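Local structure of Crov588 (Cafeteriavirus, 6NYR) at residues 273-287 and 294-308. The protein is of unknown function but folds into a circular leucine-rich-repeat solenoid built of FNIP repeats, a form that may serve as a scaffold for binding other molecules. Sequence-based numbering, arbitrary orientation.
Sequences NSLTHITFGNNFNQI and PNSLTHLTFGNNFNQ
Pro294 packs its CG against Leu275 CB at 3.6 Å, while its CD meets the CD1 tip of Ile278. Leu297 then crosses Ile278 at about a right angle, Leu297 CD1 lying 3.5 Å from Ile278 CG1. At Thr298 and His299 the backbones come into register: Thr276 O accepts from both, the Thr298 N-H arriving in the carbonyl plane on a lone pair and the His299 N-H almost straight (165° at the hydrogen). Parallel pairing of 277-279 with 299-301 follows, with axes 4.8 Å apart and only 1° between them. On one face the rings of His299 and His277 form an offset stack, centroids 4.2 Å apart; the 2.7 Å hydrogen bond between His299 ND1 and Thr298 OG1, in the plane of the ring, would restrain its rotation. Tyr255 stacks on His277 in turn. Leu300 occupies the other face, beside Ile278. A water joins Thr301 OG1 to Ile278 O. Phe302 lies nearly parallel to Phe280 but slid along it; the closest approach is Phe302 CD1 to Phe280 CD2 at 3.7 Å. Within the type I turn from Gly303 to Phe306, Asn305 N donates to Asn282 O at 2.9 Å. Phe306 meets Phe284 rim to rim. Asn285 OD1, brought toward 294-308 with CG opposite the backbone N (chi1 -164°), receives Asn307 N at 2.8 Å and Gln308 NE2 from opposite faces of its amide. Asn307 OD1 likewise accepts from Asn329 N and Gln330 NE2. Parallel strands, hydrophobic core and this asparagine ladder characterise adjacent coils of a leucine-rich-repeat solenoid, here closing towards a ring.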
loop_
_atom_site.group_PDB
_atom_site.type_symbol
_atom_site.label_atom_id
_atom_site.label_comp_id
_atom_site.label_asym_id
_atom_site.label_seq_id
_atom_site.Cartn_x
_atom_site.Cartn_y
_atom_site.Cartn_z
ATOM N N ASN A 273 -17.352 -15.441 -25.887
ATOM C CA ASN A 273 -15.960 -15.795 -26.133
ATOM C C ASN A 273 -15.008 -14.617 -25.986
ATOM O O ASN A 273 -13.790 -14.829 -25.955
ATOM C CB ASN A 273 -15.828 -16.394 -27.536
ATOM C CG ASN A 273 -16.304 -17.828 -27.602
ATOM O OD1 ASN A 273 -16.089 -18.605 -26.670
ATOM N ND2 ASN A 273 -16.954 -18.191 -28.703
ATOM N N SER A 274 -15.526 -13.391 -25.885
ATOM C CA SER A 274 -14.675 -12.219 -25.730
ATOM C C SER A 274 -14.103 -12.075 -24.325
ATOM O O SER A 274 -13.133 -11.331 -24.140
ATOM C CB SER A 274 -15.473 -10.957 -26.078
ATOM O OG SER A 274 -16.759 -10.993 -25.470
ATOM N N LEU A 275 -14.670 -12.763 -23.337
ATOM C CA LEU A 275 -14.259 -12.553 -21.955
ATOM C C LEU A 275 -12.804 -12.955 -21.744
ATOM O O LEU A 275 -12.388 -14.057 -22.112
ATOM C CB LEU A 275 -15.160 -13.350 -21.010
ATOM C CG LEU A 275 -16.514 -12.743 -20.644
ATOM C CD1 LEU A 275 -17.371 -13.785 -19.918
ATOM C CD2 LEU A 275 -16.352 -11.497 -19.786
ATOM N N THR A 276 -12.035 -12.053 -21.137
ATOM C CA THR A 276 -10.667 -12.341 -20.729
ATOM C C THR A 276 -10.525 -12.554 -19.229
ATOM O O THR A 276 -9.669 -13.339 -18.805
ATOM C CB THR A 276 -9.733 -11.204 -21.163
ATOM O OG1 THR A 276 -10.262 -9.948 -20.715
ATOM C CG2 THR A 276 -9.583 -11.186 -22.678
ATOM N N HIS A 277 -11.338 -11.877 -18.420
ATOM C CA HIS A 277 -11.263 -11.968 -16.968
ATOM C C HIS A 277 -12.603 -12.407 -16.394
ATOM O O HIS A 277 -13.634 -11.779 -16.658
ATOM C CB HIS A 277 -10.860 -10.626 -16.347
ATOM C CG HIS A 277 -9.475 -10.183 -16.696
ATOM N ND1 HIS A 277 -9.072 -9.937 -17.992
ATOM C CD2 HIS A 277 -8.393 -9.949 -15.916
ATOM C CE1 HIS A 277 -7.805 -9.567 -17.995
ATOM N NE2 HIS A 277 -7.370 -9.565 -16.749
ATOM N N ILE A 278 -12.583 -13.480 -15.607
ATOM C CA ILE A 278 -13.753 -13.941 -14.866
ATOM C C ILE A 278 -13.381 -14.071 -13.398
ATOM O O ILE A 278 -12.385 -14.719 -13.057
ATOM C CB ILE A 278 -14.284 -15.287 -15.400
ATOM C CG1 ILE A 278 -14.853 -15.104 -16.809
ATOM C CG2 ILE A 278 -15.341 -15.863 -14.465
ATOM C CD1 ILE A 278 -15.261 -16.389 -17.484
ATOM N N THR A 279 -14.185 -13.466 -12.532
ATOM C CA THR A 279 -14.059 -13.623 -11.090
ATOM C C THR A 279 -15.388 -14.118 -10.542
ATOM O O THR A 279 -16.443 -13.560 -10.864
ATOM C CB THR A 279 -13.666 -12.308 -10.414
ATOM O OG1 THR A 279 -12.367 -11.906 -10.874
ATOM C CG2 THR A 279 -13.638 -12.471 -8.895
ATOM N N PHE A 280 -15.341 -15.176 -9.742
ATOM C CA PHE A 280 -16.518 -15.686 -9.057
ATOM C C PHE A 280 -16.550 -15.152 -7.629
ATOM O O PHE A 280 -15.524 -14.777 -7.055
ATOM C CB PHE A 280 -16.541 -17.221 -9.039
ATOM C CG PHE A 280 -16.895 -17.837 -10.360
ATOM C CD1 PHE A 280 -18.202 -17.823 -10.819
ATOM C CD2 PHE A 280 -15.924 -18.441 -11.137
ATOM C CE1 PHE A 280 -18.532 -18.391 -12.034
ATOM C CE2 PHE A 280 -16.247 -19.016 -12.357
ATOM C CZ PHE A 280 -17.553 -18.990 -12.804
ATOM N N GLY A 281 -17.755 -15.133 -7.056
ATOM C CA GLY A 281 -17.943 -14.713 -5.687
ATOM C C GLY A 281 -17.810 -15.874 -4.721
ATOM O O GLY A 281 -17.525 -17.010 -5.096
ATOM N N ASN A 282 -18.040 -15.566 -3.444
ATOM C CA ASN A 282 -17.762 -16.529 -2.385
ATOM C C ASN A 282 -18.526 -17.834 -2.584
ATOM O O ASN A 282 -17.967 -18.919 -2.388
ATOM C CB ASN A 282 -18.106 -15.918 -1.024
ATOM C CG ASN A 282 -17.388 -16.605 0.118
ATOM O OD1 ASN A 282 -17.623 -17.780 0.396
ATOM N ND2 ASN A 282 -16.519 -15.868 0.800
ATOM N N ASN A 283 -19.797 -17.754 -2.988
ATOM C CA ASN A 283 -20.674 -18.912 -2.903
ATOM C C ASN A 283 -20.731 -19.765 -4.160
ATOM O O ASN A 283 -21.324 -20.850 -4.112
ATOM C CB ASN A 283 -22.117 -18.499 -2.586
ATOM C CG ASN A 283 -22.286 -17.983 -1.186
ATOM O OD1 ASN A 283 -21.359 -18.031 -0.377
ATOM N ND2 ASN A 283 -23.479 -17.492 -0.881
ATOM N N PHE A 284 -20.177 -19.316 -5.282
ATOM C CA PHE A 284 -20.306 -20.102 -6.500
ATOM C C PHE A 284 -19.665 -21.471 -6.312
ATOM O O PHE A 284 -18.485 -21.573 -5.961
ATOM C CB PHE A 284 -19.673 -19.390 -7.687
ATOM C CG PHE A 284 -19.736 -20.190 -8.956
ATOM C CD1 PHE A 284 -20.892 -20.208 -9.721
ATOM C CD2 PHE A 284 -18.645 -20.928 -9.382
ATOM C CE1 PHE A 284 -20.957 -20.948 -10.885
ATOM C CE2 PHE A 284 -18.705 -21.669 -10.547
ATOM C CZ PHE A 284 -19.863 -21.678 -11.297
ATOM N N ASN A 285 -20.438 -22.521 -6.567
ATOM C CA ASN A 285 -19.968 -23.885 -6.354
ATOM C C ASN A 285 -20.719 -24.832 -7.292
ATOM O O ASN A 285 -21.245 -25.868 -6.885
ATOM C CB ASN A 285 -20.128 -24.281 -4.885
ATOM C CG ASN A 285 -19.327 -25.517 -4.531
ATOM O OD1 ASN A 285 -18.453 -25.939 -5.294
ATOM N ND2 ASN A 285 -19.602 -26.095 -3.367
ATOM N N GLN A 286 -20.774 -24.474 -8.569
ATOM C CA GLN A 286 -21.419 -25.277 -9.596
ATOM C C GLN A 286 -20.373 -25.882 -10.524
ATOM O O GLN A 286 -19.317 -25.292 -10.771
ATOM C CB GLN A 286 -22.403 -24.432 -10.410
ATOM C CG GLN A 286 -23.568 -23.853 -9.614
ATOM C CD GLN A 286 -24.425 -24.928 -8.971
ATOM O OE1 GLN A 286 -24.745 -25.936 -9.597
ATOM N NE2 GLN A 286 -24.806 -24.714 -7.719
ATOM N N ILE A 287 -20.669 -27.080 -11.026
ATOM C CA ILE A 287 -19.751 -27.753 -11.933
ATOM C C ILE A 287 -19.656 -26.968 -13.234
ATOM O O ILE A 287 -20.665 -26.478 -13.762
ATOM C CB ILE A 287 -20.213 -29.196 -12.184
ATOM C CG1 ILE A 287 -19.188 -29.958 -13.024
ATOM C CG2 ILE A 287 -21.557 -29.217 -12.901
ATOM C CD1 ILE A 287 -17.940 -30.346 -12.265
ATOM N N PRO A 294 -15.186 -19.255 -21.963
ATOM C CA PRO A 294 -14.819 -18.630 -23.240
ATOM C C PRO A 294 -13.397 -18.994 -23.643
ATOM O O PRO A 294 -12.553 -19.342 -22.814
ATOM C CB PRO A 294 -14.961 -17.124 -22.974
ATOM C CG PRO A 294 -15.060 -16.964 -21.497
ATOM C CD PRO A 294 -15.463 -18.276 -20.893
ATOM N N ASN A 295 -13.140 -18.907 -24.945
ATOM C CA ASN A 295 -11.851 -19.285 -25.506
ATOM C C ASN A 295 -10.826 -18.160 -25.461
ATOM O O ASN A 295 -9.657 -18.395 -25.785
ATOM C CB ASN A 295 -12.048 -19.767 -26.948
ATOM C CG ASN A 295 -12.765 -18.748 -27.815
ATOM O OD1 ASN A 295 -12.743 -17.549 -27.533
ATOM N ND2 ASN A 295 -13.423 -19.226 -28.866
ATOM N N SER A 296 -11.228 -16.955 -25.063
ATOM C CA SER A 296 -10.294 -15.857 -24.861
ATOM C C SER A 296 -9.807 -15.743 -23.421
ATOM O O SER A 296 -8.874 -14.975 -23.158
ATOM C CB SER A 296 -10.948 -14.527 -25.262
ATOM O OG SER A 296 -11.442 -14.580 -26.586
ATOM N N LEU A 297 -10.409 -16.485 -22.494
ATOM C CA LEU A 297 -10.152 -16.305 -21.071
ATOM C C LEU A 297 -8.671 -16.397 -20.750
ATOM O O LEU A 297 -8.011 -17.387 -21.078
ATOM C CB LEU A 297 -10.931 -17.357 -20.280
ATOM C CG LEU A 297 -11.104 -17.127 -18.783
ATOM C CD1 LEU A 297 -11.939 -15.886 -18.523
ATOM C CD2 LEU A 297 -11.751 -18.354 -18.142
ATOM N N THR A 298 -8.153 -15.362 -20.090
ATOM C CA THR A 298 -6.785 -15.372 -19.598
ATOM C C THR A 298 -6.695 -15.418 -18.083
ATOM O O THR A 298 -5.724 -15.958 -17.549
ATOM C CB THR A 298 -6.023 -14.134 -20.090
ATOM O OG1 THR A 298 -6.664 -12.949 -19.609
ATOM C CG2 THR A 298 -5.980 -14.112 -21.615
ATOM N N HIS A 299 -7.672 -14.852 -17.379
ATOM C CA HIS A 299 -7.648 -14.755 -15.926
ATOM C C HIS A 299 -8.922 -15.352 -15.357
ATOM O O HIS A 299 -10.028 -14.997 -15.780
ATOM C CB HIS A 299 -7.472 -13.297 -15.491
ATOM C CG HIS A 299 -6.122 -12.739 -15.811
ATOM N ND1 HIS A 299 -5.703 -12.496 -17.101
ATOM C CD2 HIS A 299 -5.088 -12.395 -15.007
ATOM C CE1 HIS A 299 -4.471 -12.016 -17.078
ATOM N NE2 HIS A 299 -4.076 -11.943 -15.820
ATOM N N LEU A 300 -8.755 -16.277 -14.412
ATOM C CA LEU A 300 -9.874 -16.977 -13.794
ATOM C C LEU A 300 -9.657 -17.047 -12.293
ATOM O O LEU A 300 -8.661 -17.614 -11.834
ATOM C CB LEU A 300 -10.024 -18.383 -14.377
ATOM C CG LEU A 300 -11.162 -19.218 -13.783
ATOM C CD1 LEU A 300 -12.485 -18.493 -13.916
ATOM C CD2 LEU A 300 -11.211 -20.585 -14.463
ATOM N N THR A 301 -10.595 -16.483 -11.537
ATOM C CA THR A 301 -10.541 -16.469 -10.080
ATOM C C THR A 301 -11.809 -17.121 -9.541
ATOM O O THR A 301 -12.918 -16.660 -9.833
ATOM C CB THR A 301 -10.416 -15.038 -9.546
ATOM O OG1 THR A 301 -9.194 -14.452 -10.011
ATOM C CG2 THR A 301 -10.443 -15.018 -8.020
ATOM N N PHE A 302 -11.644 -18.195 -8.770
ATOM C CA PHE A 302 -12.763 -18.832 -8.097
ATOM C C PHE A 302 -12.947 -18.228 -6.704
ATOM O O PHE A 302 -12.016 -17.702 -6.092
ATOM C CB PHE A 302 -12.558 -20.347 -7.974
ATOM C CG PHE A 302 -12.716 -21.088 -9.265
ATOM C CD1 PHE A 302 -13.970 -21.282 -9.819
ATOM C CD2 PHE A 302 -11.609 -21.599 -9.924
ATOM C CE1 PHE A 302 -14.117 -21.966 -11.012
ATOM C CE2 PHE A 302 -11.752 -22.282 -11.119
ATOM C CZ PHE A 302 -13.010 -22.465 -11.659
ATOM N N GLY A 303 -14.179 -18.343 -6.192
ATOM C CA GLY A 303 -14.496 -17.914 -4.847
ATOM C C GLY A 303 -14.212 -18.995 -3.814
ATOM O O GLY A 303 -13.880 -20.133 -4.136
ATOM N N ASN A 304 -14.403 -18.628 -2.544
ATOM C CA ASN A 304 -13.921 -19.470 -1.453
ATOM C C ASN A 304 -14.653 -20.805 -1.387
ATOM O O ASN A 304 -14.077 -21.790 -0.916
ATOM C CB ASN A 304 -14.036 -18.721 -0.124
ATOM C CG ASN A 304 -12.956 -17.662 0.038
ATOM O OD1 ASN A 304 -11.806 -17.869 -0.362
ATOM N ND2 ASN A 304 -13.317 -16.529 0.632
ATOM N N ASN A 305 -15.904 -20.872 -1.846
ATOM C CA ASN A 305 -16.669 -22.108 -1.735
ATOM C C ASN A 305 -16.536 -23.037 -2.937
ATOM O O ASN A 305 -16.929 -24.207 -2.839
ATOM C CB ASN A 305 -18.161 -21.814 -1.533
ATOM C CG ASN A 305 -18.463 -21.218 -0.184
ATOM O OD1 ASN A 305 -17.562 -20.980 0.620
ATOM N ND2 ASN A 305 -19.744 -20.965 0.076
ATOM N N PHE A 306 -16.000 -22.570 -4.062
ATOM C CA PHE A 306 -15.943 -23.422 -5.243
ATOM C C PHE A 306 -15.124 -24.676 -4.964
ATOM O O PHE A 306 -13.980 -24.594 -4.509
ATOM C CB PHE A 306 -15.340 -22.679 -6.432
ATOM C CG PHE A 306 -15.220 -23.528 -7.662
ATOM C CD1 PHE A 306 -16.306 -23.702 -8.505
ATOM C CD2 PHE A 306 -14.029 -24.168 -7.969
ATOM C CE1 PHE A 306 -16.206 -24.489 -9.631
ATOM C CE2 PHE A 306 -13.924 -24.957 -9.097
ATOM C CZ PHE A 306 -15.014 -25.117 -9.931
ATOM N N ASN A 307 -15.705 -25.840 -5.253
ATOM C CA ASN A 307 -15.018 -27.100 -5.004
ATOM C C ASN A 307 -15.575 -28.203 -5.894
ATOM O O ASN A 307 -15.830 -29.317 -5.430
ATOM C CB ASN A 307 -15.139 -27.493 -3.528
ATOM C CG ASN A 307 -14.195 -28.624 -3.144
ATOM O OD1 ASN A 307 -13.245 -28.926 -3.864
ATOM N ND2 ASN A 307 -14.453 -29.249 -1.999
ATOM N N GLN A 308 -15.763 -27.903 -7.174
ATOM C CA GLN A 308 -16.230 -28.878 -8.152
ATOM C C GLN A 308 -15.068 -29.305 -9.037
ATOM O O GLN A 308 -14.192 -28.495 -9.368
ATOM C CB GLN A 308 -17.372 -28.310 -8.993
ATOM C CG GLN A 308 -18.584 -27.925 -8.160
ATOM C CD GLN A 308 -19.200 -29.116 -7.439
ATOM O OE1 GLN A 308 -19.511 -30.140 -8.054
ATOM N NE2 GLN A 308 -19.364 -28.992 -6.129
HETATM O O HOH W 1 -9.583 -13.379 -12.620
#